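Local atomic coordinates of ferric-siderophore receptor protein (Streptomyces coelicolor, PDB entry 2X4L), a protein that probably captures ferric siderophores outside the cell membrane and delivers them for uptake, as a solute-binding protein of iron transport. Residues F59-T73 with D85-W98. Sequence-based numbering, arbitrary orientation.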
ATOM      1  N   PHE A  59      -4.983 -12.657  -4.828  1.00 13.83           N
ATOM      2  CA  PHE A  59      -4.521 -13.383  -6.013  1.00 13.63           C
ATOM      3  C   PHE A  59      -3.214 -14.161  -5.723  1.00 15.07           C
ATOM      4  O   PHE A  59      -3.050 -15.329  -6.217  1.00 16.51           O
ATOM      5  CB  PHE A  59      -4.281 -12.390  -7.144  1.00 15.76           C
ATOM      6  CG  PHE A  59      -3.863 -13.059  -8.432  1.00 15.54           C
ATOM      7  CD1 PHE A  59      -4.831 -13.545  -9.328  1.00 20.92           C
ATOM      8  CD2 PHE A  59      -2.519 -13.237  -8.727  1.00 17.99           C
ATOM      9  CE1 PHE A  59      -4.437 -14.185 -10.469  1.00 20.95           C
ATOM     10  CE2 PHE A  59      -2.105 -13.920  -9.916  1.00 21.57           C
ATOM     11  CZ  PHE A  59      -3.111 -14.372 -10.788  1.00 20.63           C
ATOM     12  N   ASP A  60      -2.276 -13.540  -4.996  1.00 14.79           N
ATOM     13  CA  ASP A  60      -1.007 -14.232  -4.727  1.00 14.74           C
ATOM     14  C   ASP A  60      -1.149 -15.458  -3.794  1.00 17.08           C
ATOM     15  O   ASP A  60      -0.200 -16.271  -3.650  1.00 18.48           O
ATOM     16  CB  ASP A  60      -0.060 -13.213  -4.079  1.00 14.24           C
ATOM     17  CG  ASP A  60       0.512 -12.274  -5.066  1.00 15.33           C
ATOM     18  OD1 ASP A  60       0.323 -12.389  -6.284  1.00 13.83           O
ATOM     19  OD2 ASP A  60       1.209 -11.334  -4.630  1.00 13.88           O
ATOM     20  N   TYR A  61      -2.301 -15.535  -3.121  1.00 16.09           N
ATOM     21  CA  TYR A  61      -2.652 -16.745  -2.342  1.00 17.92           C
ATOM     22  C   TYR A  61      -3.650 -17.611  -3.063  1.00 19.66           C
ATOM     23  O   TYR A  61      -4.211 -18.467  -2.435  1.00 22.43           O
ATOM     24  CB  TYR A  61      -3.253 -16.264  -1.039  1.00 18.52           C
ATOM     25  CG  TYR A  61      -2.243 -15.483  -0.231  1.00 15.81           C
ATOM     26  CD1 TYR A  61      -0.974 -16.029   0.042  1.00 19.32           C
ATOM     27  CD2 TYR A  61      -2.511 -14.184   0.259  1.00 14.15           C
ATOM     28  CE1 TYR A  61      -0.007 -15.330   0.786  1.00 22.69           C
ATOM     29  CE2 TYR A  61      -1.517 -13.497   1.034  1.00 13.32           C
ATOM     30  CZ  TYR A  61      -0.267 -14.106   1.291  1.00 16.47           C
ATOM     31  OH  TYR A  61       0.683 -13.367   1.991  1.00 16.07           O
ATOM     32  N   GLY A  62      -3.878 -17.367  -4.353  1.00 19.16           N
ATOM     33  CA  GLY A  62      -4.754 -18.193  -5.168  1.00 20.14           C
ATOM     34  C   GLY A  62      -6.209 -18.066  -4.847  1.00 19.68           C
ATOM     35  O   GLY A  62      -6.972 -19.004  -5.187  1.00 20.50           O
ATOM     36  N   VAL A  63      -6.611 -16.893  -4.324  1.00 17.92           N
ATOM     37  CA  VAL A  63      -8.044 -16.629  -4.083  1.00 17.51           C
ATOM     38  C   VAL A  63      -8.511 -15.648  -5.141  1.00 18.24           C
ATOM     39  O   VAL A  63      -7.993 -14.557  -5.207  1.00 19.77           O
ATOM     40  CB  VAL A  63      -8.204 -16.098  -2.690  1.00 16.64           C
ATOM     41  CG1 VAL A  63      -9.616 -15.445  -2.427  1.00 17.53           C
ATOM     42  CG2 VAL A  63      -7.875 -17.246  -1.666  1.00 17.22           C
ATOM     43  N   GLU A  64      -9.467 -16.087  -5.966  1.00 20.37           N
ATOM     44  CA  GLU A  64      -9.963 -15.229  -7.026  1.00 20.97           C
ATOM     45  C   GLU A  64     -11.043 -14.303  -6.529  1.00 18.08           C
ATOM     46  O   GLU A  64     -11.840 -14.653  -5.668  1.00 18.85           O
ATOM     47  CB  GLU A  64     -10.538 -16.101  -8.156  1.00 24.11           C
ATOM     48  CG  GLU A  64     -11.637 -15.516  -9.075  1.00 31.43           C
ATOM     49  CD  GLU A  64     -12.382 -16.585  -9.978  1.00 38.58           C
ATOM     50  OE1 GLU A  64     -12.007 -17.790  -9.959  1.00 42.35           O
ATOM     51  OE2 GLU A  64     -13.368 -16.212 -10.686  1.00 38.56           O
ATOM     52  N   VAL A  65     -11.090 -13.094  -7.071  1.00 14.29           N
ATOM     53  CA  VAL A  65     -12.224 -12.191  -6.853  1.00 14.48           C
ATOM     54  C   VAL A  65     -13.041 -12.001  -8.157  1.00 14.06           C
ATOM     55  O   VAL A  65     -12.548 -12.273  -9.308  1.00 17.38           O
ATOM     56  CB  VAL A  65     -11.795 -10.775  -6.277  1.00 15.16           C
ATOM     57  CG1 VAL A  65     -10.842 -11.022  -5.180  1.00 14.16           C
ATOM     58  CG2 VAL A  65     -11.146  -9.908  -7.388  1.00 19.06           C
ATOM     59  N   LYS A  66     -14.312 -11.630  -7.993  1.00 11.99           N
ATOM     60  CA  LYS A  66     -15.145 -11.369  -9.175  1.00 12.68           C
ATOM     61  C   LYS A  66     -15.140  -9.892  -9.575  1.00 12.31           C
ATOM     62  O   LYS A  66     -15.257  -9.588 -10.787  1.00 13.99           O
ATOM     63  CB  LYS A  66     -16.565 -11.822  -8.917  1.00 15.33           C
ATOM     64  CG  LYS A  66     -16.689 -13.335  -8.623  1.00 20.66           C
ATOM     65  CD  LYS A  66     -16.551 -14.139  -9.876  1.00 25.91           C
ATOM     66  CE  LYS A  66     -16.591 -15.695  -9.734  1.00 33.59           C
ATOM     67  NZ  LYS A  66     -17.452 -16.294  -8.720  1.00 34.68           N
ATOM     68  N   GLY A  67     -14.991  -8.969  -8.602  1.00 11.33           N
ATOM     69  CA  GLY A  67     -15.003  -7.545  -8.974  1.00  9.68           C
ATOM     70  C   GLY A  67     -13.963  -6.806  -8.139  1.00 10.66           C
ATOM     71  O   GLY A  67     -13.607  -7.262  -7.044  1.00 10.60           O
ATOM     72  N   VAL A  68     -13.476  -5.716  -8.727  1.00  9.12           N
ATOM     73  CA  VAL A  68     -12.502  -4.867  -8.037  1.00  9.14           C
ATOM     74  C   VAL A  68     -12.963  -3.423  -8.155  1.00  8.11           C
ATOM     75  O   VAL A  68     -13.680  -3.043  -9.072  1.00  9.73           O
ATOM     76  CB  VAL A  68     -11.037  -4.988  -8.556  1.00  9.38           C
ATOM     77  CG1 VAL A  68     -10.581  -6.422  -8.337  1.00 11.07           C
ATOM     78  CG2 VAL A  68     -10.890  -4.569 -10.050  1.00  9.22           C
ATOM     79  N   PHE A  69     -12.441  -2.581  -7.250  1.00  7.83           N
ATOM     80  CA  PHE A  69     -12.589  -1.138  -7.363  1.00  8.17           C
ATOM     81  C   PHE A  69     -11.322  -0.492  -6.832  1.00  7.85           C
ATOM     82  O   PHE A  69     -10.784  -0.833  -5.777  1.00  8.96           O
ATOM     83  CB  PHE A  69     -13.866  -0.660  -6.566  1.00  9.13           C
ATOM     84  CG  PHE A  69     -13.908  -1.046  -5.135  1.00  8.15           C
ATOM     85  CD1 PHE A  69     -13.497  -0.146  -4.153  1.00  8.89           C
ATOM     86  CD2 PHE A  69     -14.275  -2.338  -4.723  1.00  8.52           C
ATOM     87  CE1 PHE A  69     -13.504  -0.457  -2.776  1.00  9.57           C
ATOM     88  CE2 PHE A  69     -14.326  -2.680  -3.331  1.00  8.31           C
ATOM     89  CZ  PHE A  69     -13.908  -1.721  -2.363  1.00  9.21           C
ATOM     90  N   GLY A  70     -10.852   0.496  -7.624  1.00  7.55           N
ATOM     91  CA  GLY A  70      -9.592   1.180  -7.277  1.00  7.50           C
ATOM     92  C   GLY A  70      -8.797   1.325  -8.553  1.00 10.12           C
ATOM     93  O   GLY A  70      -9.201   0.932  -9.627  1.00 10.13           O
ATOM     94  N   PRO A  71      -7.616   1.945  -8.415  1.00  8.11           N
ATOM     95  CA  PRO A  71      -6.732   2.048  -9.571  1.00  9.06           C
ATOM     96  C   PRO A  71      -6.398   0.659 -10.065  1.00  9.74           C
ATOM     97  O   PRO A  71      -5.754  -0.102  -9.368  1.00 11.73           O
ATOM     98  CB  PRO A  71      -5.472   2.760  -8.982  1.00  9.60           C
ATOM     99  CG  PRO A  71      -5.961   3.425  -7.765  1.00  9.92           C
ATOM    100  CD  PRO A  71      -7.000   2.457  -7.171  1.00  9.84           C
ATOM    101  N   THR A  72      -6.840   0.324 -11.306  1.00  9.34           N
ATOM    102  CA  THR A  72      -6.745  -1.048 -11.797  1.00  8.43           C
ATOM    103  C   THR A  72      -5.971  -1.169 -13.091  1.00  9.62           C
ATOM    104  O   THR A  72      -5.155  -2.077 -13.228  1.00 10.79           O
ATOM    105  CB  THR A  72      -8.142  -1.657 -11.928  1.00  8.93           C
ATOM    106  OG1 THR A  72      -8.828  -1.559 -10.659  1.00  9.50           O
ATOM    107  CG2 THR A  72      -7.964  -3.198 -12.227  1.00 10.32           C
ATOM    108  N   THR A  73      -6.291  -0.259 -14.065  1.00 10.81           N
ATOM    109  CA  THR A  73      -5.492  -0.229 -15.283  1.00 11.41           C
ATOM    110  C   THR A  73      -5.012   1.187 -15.509  1.00 12.78           C
ATOM    111  O   THR A  73      -5.573   2.177 -14.989  1.00 12.92           O
ATOM    112  CB  THR A  73      -6.248  -0.654 -16.515  1.00 12.56           C
ATOM    113  OG1 THR A  73      -7.400   0.206 -16.705  1.00 12.71           O
ATOM    114  CG2 THR A  73      -6.658  -2.129 -16.411  1.00 13.81           C
ATOM    115  N   ASP A  85      -0.481  -8.938  -9.725  1.00 11.94           N
ATOM    116  CA  ASP A  85      -0.475  -9.927 -10.817  1.00 12.73           C
ATOM    117  C   ASP A  85      -1.902 -10.309 -11.199  1.00 13.53           C
ATOM    118  O   ASP A  85      -2.043 -11.244 -11.966  1.00 15.47           O
ATOM    119  CB  ASP A  85       0.359 -11.206 -10.476  1.00 14.24           C
ATOM    120  CG  ASP A  85       1.811 -10.892 -10.318  1.00 15.50           C
ATOM    121  OD1 ASP A  85       2.345 -10.138 -11.174  1.00 20.05           O
ATOM    122  OD2 ASP A  85       2.409 -11.434  -9.330  1.00 18.11           O
ATOM    123  N   LEU A  86      -2.941  -9.575 -10.733  1.00 12.97           N
ATOM    124  CA  LEU A  86      -4.314  -9.899 -11.018  1.00 15.54           C
ATOM    125  C   LEU A  86      -4.535  -9.984 -12.517  1.00 13.62           C
ATOM    126  O   LEU A  86      -3.915  -9.256 -13.317  1.00 15.59           O
ATOM    127  CB  LEU A  86      -5.170  -8.717 -10.443  1.00 14.81           C
ATOM    128  CG  LEU A  86      -6.614  -8.913 -10.144  1.00 24.46           C
ATOM    129  CD1 LEU A  86      -6.675  -9.890  -8.970  1.00 22.61           C
ATOM    130  CD2 LEU A  86      -7.126  -7.567  -9.699  1.00 25.96           C
ATOM    131  N   ASP A  87      -5.432 -10.890 -12.938  1.00 13.65           N
ATOM    132  CA  ASP A  87      -5.935 -10.867 -14.311  1.00 14.03           C
ATOM    133  C   ASP A  87      -6.990  -9.806 -14.438  1.00 13.20           C
ATOM    134  O   ASP A  87      -8.176 -10.026 -14.147  1.00 13.63           O
ATOM    135  CB  ASP A  87      -6.437 -12.270 -14.708  1.00 14.85           C
ATOM    136  CG  ASP A  87      -6.992 -12.296 -16.033  1.00 14.51           C
ATOM    137  OD1 ASP A  87      -6.987 -11.243 -16.791  1.00 14.90           O
ATOM    138  OD2 ASP A  87      -7.411 -13.425 -16.551  1.00 15.19           O
ATOM    139  N   VAL A  88      -6.536  -8.634 -14.822  1.00 13.06           N
ATOM    140  CA  VAL A  88      -7.439  -7.454 -14.845  1.00 14.17           C
ATOM    141  C   VAL A  88      -8.498  -7.555 -15.936  1.00 15.07           C
ATOM    142  O   VAL A  88      -9.555  -6.902 -15.832  1.00 13.13           O
ATOM    143  CB  VAL A  88      -6.622  -6.088 -14.981  1.00 15.43           C
ATOM    144  CG1 VAL A  88      -5.711  -5.984 -13.825  1.00 14.36           C
ATOM    145  CG2 VAL A  88      -5.922  -5.956 -16.288  1.00 20.87           C
ATOM    146  N   ASP A  89      -8.288  -8.388 -16.966  1.00 14.19           N
ATOM    147  CA  ASP A  89      -9.330  -8.601 -17.988  1.00 14.98           C
ATOM    148  C   ASP A  89     -10.445  -9.448 -17.378  1.00 14.16           C
ATOM    149  O   ASP A  89     -11.604  -9.270 -17.770  1.00 14.72           O
ATOM    150  CB  ASP A  89      -8.794  -9.239 -19.288  1.00 16.17           C
ATOM    151  CG  ASP A  89      -9.919  -9.316 -20.356  1.00 21.00           C
ATOM    152  OD1 ASP A  89     -10.398  -8.192 -20.792  1.00 24.92           O
ATOM    153  OD2 ASP A  89     -10.434 -10.442 -20.678  1.00 22.25           O
ATOM    154  N   LYS A  90     -10.129 -10.441 -16.522  1.00 12.97           N
ATOM    155  CA  LYS A  90     -11.176 -11.350 -16.055  1.00 12.75           C
ATOM    156  C   LYS A  90     -12.087 -10.740 -15.034  1.00 12.84           C
ATOM    157  O   LYS A  90     -13.328 -10.976 -15.066  1.00 15.69           O
ATOM    158  CB  LYS A  90     -10.464 -12.608 -15.542  1.00 14.66           C
ATOM    159  CG  LYS A  90     -11.431 -13.633 -14.920  1.00 16.58           C
ATOM    160  CD  LYS A  90     -10.624 -14.856 -14.424  1.00 21.07           C
ATOM    161  CE  LYS A  90     -11.497 -15.973 -13.880  1.00 27.63           C
ATOM    162  NZ  LYS A  90     -12.495 -16.332 -14.870  1.00 34.34           N
ATOM    163  N   VAL A  91     -11.521  -9.958 -14.155  1.00 11.32           N
ATOM    164  CA  VAL A  91     -12.363  -9.384 -13.099  1.00  9.69           C
ATOM    165  C   VAL A  91     -13.190  -8.244 -13.655  1.00 10.76           C
ATOM    166  O   VAL A  91     -12.884  -7.728 -14.715  1.00 12.87           O
ATOM    167  CB  VAL A  91     -11.460  -8.738 -12.001  1.00 11.69           C
ATOM    168  CG1 VAL A  91     -10.560  -9.826 -11.248  1.00 14.26           C
ATOM    169  CG2 VAL A  91     -10.581  -7.643 -12.489  1.00 10.94           C
ATOM    170  N   THR A  92     -14.295  -7.923 -12.988  1.00  9.67           N
ATOM    171  CA  THR A  92     -15.083  -6.771 -13.409  1.00  9.63           C
ATOM    172  C   THR A  92     -14.584  -5.553 -12.637  1.00 10.00           C
ATOM    173  O   THR A  92     -14.592  -5.572 -11.418  1.00 10.19           O
ATOM    174  CB  THR A  92     -16.584  -7.009 -13.056  1.00  9.29           C
ATOM    175  OG1 THR A  92     -17.067  -8.115 -13.886  1.00 13.46           O
ATOM    176  CG2 THR A  92     -17.419  -5.734 -13.328  1.00 11.91           C
ATOM    177  N   VAL A  93     -14.177  -4.506 -13.359  1.00  9.87           N
ATOM    178  CA  VAL A  93     -13.722  -3.312 -12.748  1.00  9.20           C
ATOM    179  C   VAL A  93     -14.958  -2.404 -12.523  1.00  9.08           C
ATOM    180  O   VAL A  93     -15.630  -1.962 -13.470  1.00 12.16           O
ATOM    181  CB  VAL A  93     -12.719  -2.608 -13.679  1.00  9.25           C
ATOM    182  CG1 VAL A  93     -12.267  -1.266 -13.147  1.00 11.53           C
ATOM    183  CG2 VAL A  93     -11.458  -3.496 -13.829  1.00 11.68           C
ATOM    184  N   LEU A  94     -15.222  -2.122 -11.220  1.00  9.74           N
ATOM    185  CA  LEU A  94     -16.378  -1.359 -10.812  1.00  8.35           C
ATOM    186  C   LEU A  94     -16.058   0.117 -10.744  1.00  9.86           C
ATOM    187  O   LEU A  94     -16.981   0.957 -10.683  1.00 11.73           O
ATOM    188  CB  LEU A  94     -16.817  -1.878  -9.427  1.00  8.51           C
ATOM    189  CG  LEU A  94     -17.299  -3.325  -9.490  1.00  9.73           C
ATOM    190  CD1 LEU A  94     -17.493  -3.794  -8.008  1.00 11.99           C
ATOM    191  CD2 LEU A  94     -18.627  -3.498 -10.221  1.00  9.87           C
ATOM    192  N   GLY A  95     -14.766   0.447 -10.692  1.00 10.37           N
ATOM    193  CA  GLY A  95     -14.292   1.820 -10.609  1.00 10.57           C
ATOM    194  C   GLY A  95     -12.765   1.679 -10.829  1.00  9.35           C
ATOM    195  O   GLY A  95     -12.181   0.698 -10.327  1.00  9.99           O
ATOM    196  N   ASN A  96     -12.173   2.669 -11.498  1.00 10.04           N
ATOM    197  CA  ASN A  96     -10.765   2.546 -11.975  1.00  8.56           C
ATOM    198  C   ASN A  96      -9.883   3.633 -11.392  1.00 10.86           C
ATOM    199  O   ASN A  96      -8.855   4.029 -12.016  1.00 13.39           O
ATOM    200  CB  ASN A  96     -10.700   2.532 -13.523  1.00 10.65           C
ATOM    201  CG  ASN A  96      -9.572   1.670 -14.042  1.00 11.26           C
ATOM    202  OD1 ASN A  96      -8.649   1.304 -13.319  1.00 10.58           O
ATOM    203  ND2 ASN A  96      -9.633   1.368 -15.358  1.00 14.99           N
ATOM    204  N   GLU A  97     -10.292   4.129 -10.225  1.00 10.91           N
ATOM    205  CA  GLU A  97      -9.575   5.163  -9.464  1.00 12.28           C
ATOM    206  C   GLU A  97     -10.093   4.983  -8.020  1.00 10.34           C
ATOM    207  O   GLU A  97     -11.116   4.284  -7.804  1.00 10.81           O
ATOM    208  CB  GLU A  97      -9.770   6.608 -10.005  1.00 13.75           C
ATOM    209  CG  GLU A  97     -11.207   6.992  -9.937  1.00 17.44           C
ATOM    210  CD  GLU A  97     -11.536   8.341 -10.599  1.00 30.39           C
ATOM    211  OE1 GLU A  97     -10.689   8.829 -11.361  1.00 29.71           O
ATOM    212  OE2 GLU A  97     -12.649   8.908 -10.348  1.00 35.02           O
ATOM    213  N   TRP A  98      -9.396   5.632  -7.081  1.00 11.25           N
ATOM    214  CA  TRP A  98      -9.891   5.622  -5.707  1.00  9.31           C
ATOM    215  C   TRP A  98     -11.274   6.311  -5.602  1.00 10.25           C
ATOM    216  O   TRP A  98     -11.604   7.298  -6.311  1.00 12.29           O
ATOM    217  CB  TRP A  98      -8.894   6.347  -4.844  1.00 13.45           C
ATOM    218  CG  TRP A  98      -9.294   6.404  -3.383  1.00 11.40           C
ATOM    219  CD1 TRP A  98      -8.860   5.560  -2.397  1.00 11.83           C
ATOM    220  CD2 TRP A  98     -10.067   7.442  -2.740  1.00 13.96           C
ATOM    221  NE1 TRP A  98      -9.430   5.971  -1.196  1.00 13.05           N
ATOM    222  CE2 TRP A  98     -10.186   7.069  -1.375  1.00 11.59           C
ATOM    223  CE3 TRP A  98     -10.782   8.573  -3.208  1.00 17.19           C
ATOM    224  CZ2 TRP A  98     -10.861   7.916  -0.433  1.00 17.19           C
ATOM    225  CZ3 TRP A  98     -11.537   9.359  -2.252  1.00 18.92           C
ATOM    226  CH2 TRP A  98     -11.569   8.993  -0.928  1.00 18.13           C
TER
HETATM  227  O   HOH W   1      -0.854 -10.066  -7.216  1.00  8.70           O
HETATM  228  O   HOH W   2       1.335 -14.245  -7.873  1.00 16.44           O
HETATM  229  O   HOH W   3     -16.704 -10.906 -12.948  1.00 16.05           O
HETATM  230  O   HOH W   4      -7.529   4.159 -14.324  1.00 18.25           O
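Asn96 reaches back to Thr72 and Thr73 with its whole amide. Its OD1 accepts two backbone N-H groups: that of Thr72 N lies near the C=O line but is bent at its hydrogen (142°), whereas Thr73 N comes in on an in-plane lone pair. ND2 donates to Thr73 OG1 at 2.9 Å, only 10° out of the amide plane. Three bonds thus fix the rotation of the amide. At the other end the Phe59 ring presents one face to the chain of Asp85 and Leu86: Asp85 O sits 3.3 Å above the ring plane, and Leu86 CA makes a CH-pi contact 4.2 Å from the centroid. A chi1 of -177° swings the ring away from the backbone N and across to this segment, and an alanine here would probably leave the Asp85 carbonyl and Leu86 CA without the ring face that covers them, opening a gap beside Leu86 CD1. Beside it, water 1 bridges Asp60 OD1 and Asp85 N; both carboxylates form salt bridges to Lys306, which plausibly offsets their mutual repulsion, and Asp60 OD2 also bonds Ser303 OG. Between the two ends Val68 splits its methyls, CG1 meeting Leu86 CD2 at 3.9 Å and CG2 lying against Val91 and Val93. The backbones pair in parallel, Leu94 N donating to Val68 O at 2.8 Å. Strand 92-95 is an outermost strand of the five-stranded parallel sheet, with strand 67-69 between it and strand 48-51; Val68 also touches helix 52-60, whereas Leu94 packs on helix 103-108.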